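Local coordinates for Exo-1,3/1,4-beta-glucanase (Pseudoalteromonas sp., PDB 3USZ), which probably hydrolyses beta-1,3- and beta-1,4-linked glucans from their ends, as an exo-acting glucanase with a family 3 glycoside hydrolase fold, at residues K140-A145 with G190-G195. Sequence-based numbering, arbitrary orientation.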
ATOM      1  N   LYS A 140       3.915  13.310   0.221  1.00 23.13           N
ATOM      2  CA  LYS A 140       3.001  14.094  -0.603  1.00 24.15           C
ATOM      3  C   LYS A 140       3.393  13.994  -2.070  1.00 22.96           C
ATOM      4  O   LYS A 140       2.534  13.845  -2.934  1.00 21.53           O
ATOM      5  CB  LYS A 140       2.934  15.562  -0.151  1.00 20.24           C
ATOM      6  CG  LYS A 140       1.816  16.349  -0.838  1.00 21.83           C
ATOM      7  CD  LYS A 140       1.668  17.751  -0.279  1.00 24.73           C
ATOM      8  CE  LYS A 140       0.486  18.472  -0.936  1.00 23.84           C
ATOM      9  NZ  LYS A 140       0.064  19.636  -0.122  1.00 30.90           N
ATOM     10  N   ARG A 141       4.695  14.043  -2.347  1.00 20.45           N
ATOM     11  CA  ARG A 141       5.169  13.938  -3.730  1.00 24.82           C
ATOM     12  C   ARG A 141       4.918  12.547  -4.337  1.00 22.48           C
ATOM     13  O   ARG A 141       4.638  12.421  -5.533  1.00 24.42           O
ATOM     14  CB  ARG A 141       6.644  14.338  -3.833  1.00 24.33           C
ATOM     15  CG  ARG A 141       6.897  15.830  -3.588  1.00 30.16           C
ATOM     16  CD  ARG A 141       8.382  16.203  -3.730  1.00 24.39           C
ATOM     17  NE  ARG A 141       9.159  15.817  -2.557  1.00 27.01           N
ATOM     18  CZ  ARG A 141      10.316  15.157  -2.611  1.00 27.98           C
ATOM     19  NH1 ARG A 141      10.833  14.825  -3.780  1.00 31.66           N
ATOM     20  NH2 ARG A 141      10.967  14.843  -1.497  1.00 26.63           N
ATOM     21  N   ILE A 142       5.014  11.507  -3.514  1.00 22.45           N
ATOM     22  CA  ILE A 142       4.717  10.152  -3.963  1.00 19.71           C
ATOM     23  C   ILE A 142       3.235  10.035  -4.345  1.00 19.61           C
ATOM     24  O   ILE A 142       2.875   9.394  -5.338  1.00 19.14           O
ATOM     25  CB  ILE A 142       5.111   9.116  -2.877  1.00 17.98           C
ATOM     26  CG1 ILE A 142       6.635   9.025  -2.771  1.00 19.53           C
ATOM     27  CG2 ILE A 142       4.537   7.737  -3.185  1.00 20.13           C
ATOM     28  CD1 ILE A 142       7.136   8.028  -1.719  1.00 21.63           C
ATOM     29  N   GLY A 143       2.375  10.679  -3.562  1.00 21.06           N
ATOM     30  CA  GLY A 143       0.960  10.756  -3.900  1.00 18.84           C
ATOM     31  C   GLY A 143       0.733  11.434  -5.246  1.00 22.48           C
ATOM     32  O   GLY A 143      -0.030  10.927  -6.081  1.00 20.89           O
ATOM     33  N   GLN A 144       1.405  12.569  -5.458  1.00 20.79           N
ATOM     34  CA  GLN A 144       1.332  13.301  -6.731  1.00 20.57           C
ATOM     35  C   GLN A 144       1.793  12.461  -7.918  1.00 19.53           C
ATOM     36  O   GLN A 144       1.130  12.430  -8.955  1.00 22.47           O
ATOM     37  CB  GLN A 144       2.117  14.622  -6.648  1.00 19.38           C
ATOM     38  CG  GLN A 144       1.439  15.648  -5.717  1.00 20.60           C
ATOM     39  CD  GLN A 144       2.342  16.810  -5.341  1.00 28.55           C
ATOM     40  OE1 GLN A 144       3.546  16.776  -5.571  1.00 32.11           O
ATOM     41  NE2 GLN A 144       1.758  17.841  -4.749  1.00 26.21           N
ATOM     42  N   ALA A 145       2.922  11.775  -7.766  1.00 16.97           N
ATOM     43  CA  ALA A 145       3.404  10.900  -8.822  1.00 19.68           C
ATOM     44  C   ALA A 145       2.409   9.775  -9.074  1.00 20.64           C
ATOM     45  O   ALA A 145       2.150   9.397 -10.225  1.00 21.19           O
ATOM     46  CB  ALA A 145       4.787  10.328  -8.462  1.00 17.13           C
ATOM     47  N   GLY A 190      -2.662  12.412   5.846  1.00 22.45           N
ATOM     48  CA  GLY A 190      -3.187  13.583   5.169  1.00 21.97           C
ATOM     49  C   GLY A 190      -2.313  14.053   4.022  1.00 22.59           C
ATOM     50  O   GLY A 190      -2.816  14.614   3.043  1.00 23.37           O
ATOM     51  N   GLU A 191      -1.004  13.840   4.145  1.00 19.51           N
ATOM     52  CA  GLU A 191      -0.074  14.154   3.053  1.00 24.06           C
ATOM     53  C   GLU A 191      -0.294  13.280   1.819  1.00 21.45           C
ATOM     54  O   GLU A 191      -0.217  13.762   0.684  1.00 24.12           O
ATOM     55  CB  GLU A 191       1.381  14.036   3.518  1.00 22.01           C
ATOM     56  CG  GLU A 191       1.705  14.859   4.751  1.00 28.09           C
ATOM     57  CD  GLU A 191       1.713  16.355   4.485  1.00 38.37           C
ATOM     58  OE1 GLU A 191       1.725  16.764   3.304  1.00 33.75           O
ATOM     59  OE2 GLU A 191       1.711  17.125   5.466  0.61 37.38           O
ATOM     60  N   MET A 192      -0.554  11.991   2.029  1.00 20.95           N
ATOM     61  CA  MET A 192      -0.833  11.100   0.903  1.00 17.24           C
ATOM     62  C   MET A 192      -2.185  11.457   0.260  1.00 22.15           C
ATOM     63  O   MET A 192      -2.309  11.458  -0.954  1.00 20.28           O
ATOM     64  CB  MET A 192      -0.774   9.631   1.333  1.00 21.35           C
ATOM     65  CG  MET A 192      -0.829   8.618   0.193  1.00 24.39           C
ATOM     66  SD  MET A 192       0.467   8.795  -1.060  1.00 25.39           S
ATOM     67  CE  MET A 192       1.919   8.193  -0.239  1.00 31.12           C
ATOM     68  N   VAL A 193      -3.185  11.782   1.079  1.00 17.94           N
ATOM     69  CA  VAL A 193      -4.498  12.177   0.576  1.00 17.76           C
ATOM     70  C   VAL A 193      -4.405  13.447  -0.268  1.00 20.19           C
ATOM     71  O   VAL A 193      -4.944  13.494  -1.357  1.00 19.88           O
ATOM     72  CB  VAL A 193      -5.541  12.405   1.720  1.00 19.76           C
ATOM     73  CG1 VAL A 193      -6.792  13.125   1.181  1.00 14.98           C
ATOM     74  CG2 VAL A 193      -5.923  11.074   2.371  1.00 19.98           C
ATOM     75  N   THR A 194      -3.715  14.473   0.225  1.00 18.54           N
ATOM     76  CA  THR A 194      -3.599  15.711  -0.549  1.00 18.35           C
ATOM     77  C   THR A 194      -2.694  15.557  -1.769  1.00 23.84           C
ATOM     78  O   THR A 194      -2.918  16.210  -2.786  1.00 20.50           O
ATOM     79  CB  THR A 194      -3.144  16.921   0.303  1.00 19.03           C
ATOM     80  OG1 THR A 194      -1.873  16.647   0.888  1.00 20.91           O
ATOM     81  CG2 THR A 194      -4.162  17.234   1.419  1.00 20.28           C
ATOM     82  N   GLY A 195      -1.684  14.691  -1.681  1.00 20.04           N
ATOM     83  CA  GLY A 195      -0.858  14.396  -2.843  1.00 16.94           C
ATOM     84  C   GLY A 195      -1.656  13.802  -3.992  1.00 18.18           C
ATOM     85  O   GLY A 195      -1.463  14.163  -5.143  1.00 20.02           O
TER
HETATM   86  O   HOH W   1      -0.500  18.741   2.874  1.00 41.77           O
HETATM   87  O   HOH W   2      -1.070  17.893  -4.275  1.00 25.59           O
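G143 and G195 meet with their CA atoms 4.2 Å apart. Lacking side chains, they let the two helix axes approach to 7.1 Å. A CB on G195 would run into K140 O, so glycine suits this place. The backbones then touch through CA-H...O contacts: G195 CA lies 3.4 Å from K140 O, K140 CA donates to E191 O, and Q144 CA faces G195 O. No direct hydrogen bond joins the two segments.

Apolar contact fills one flank. The CB of M192 points away from the partner helix, but the chain bends back at chi2 (57°) and chi3, which brings SD to 3.5 Å from G143 CA and lays CE against I142 CG2; a flexible thioether suits this turn back over a glycine.

The other flank is polar. With CG anti to the backbone N (chi1 -170°) and the chain extended, K140 runs across the neighbouring helix, CG over E191 O and CE 3.5 Å from T194 OG1. Lysine suits this path: its long aliphatic part makes the crossing, while NZ reaches a salt bridge with D199 and a water whose other partners, E191 OE1 and T194 OG1, come from the facing helix. Cutting the side chain back to an alanine here is likely to cost D199 this salt bridge and take from the water one of its partners. A second water links Q144 NE2 to T194 O, while the aliphatic CG of Q144 rests on G195 O.

Helices 136-151 and 182-197 flank strand 157-162 in sequence; they run in the same general direction, 31° apart, and pack through their glycines as neighbouring outer helices in the (alpha/beta)8-type barrel of the family 3 N-terminal domain.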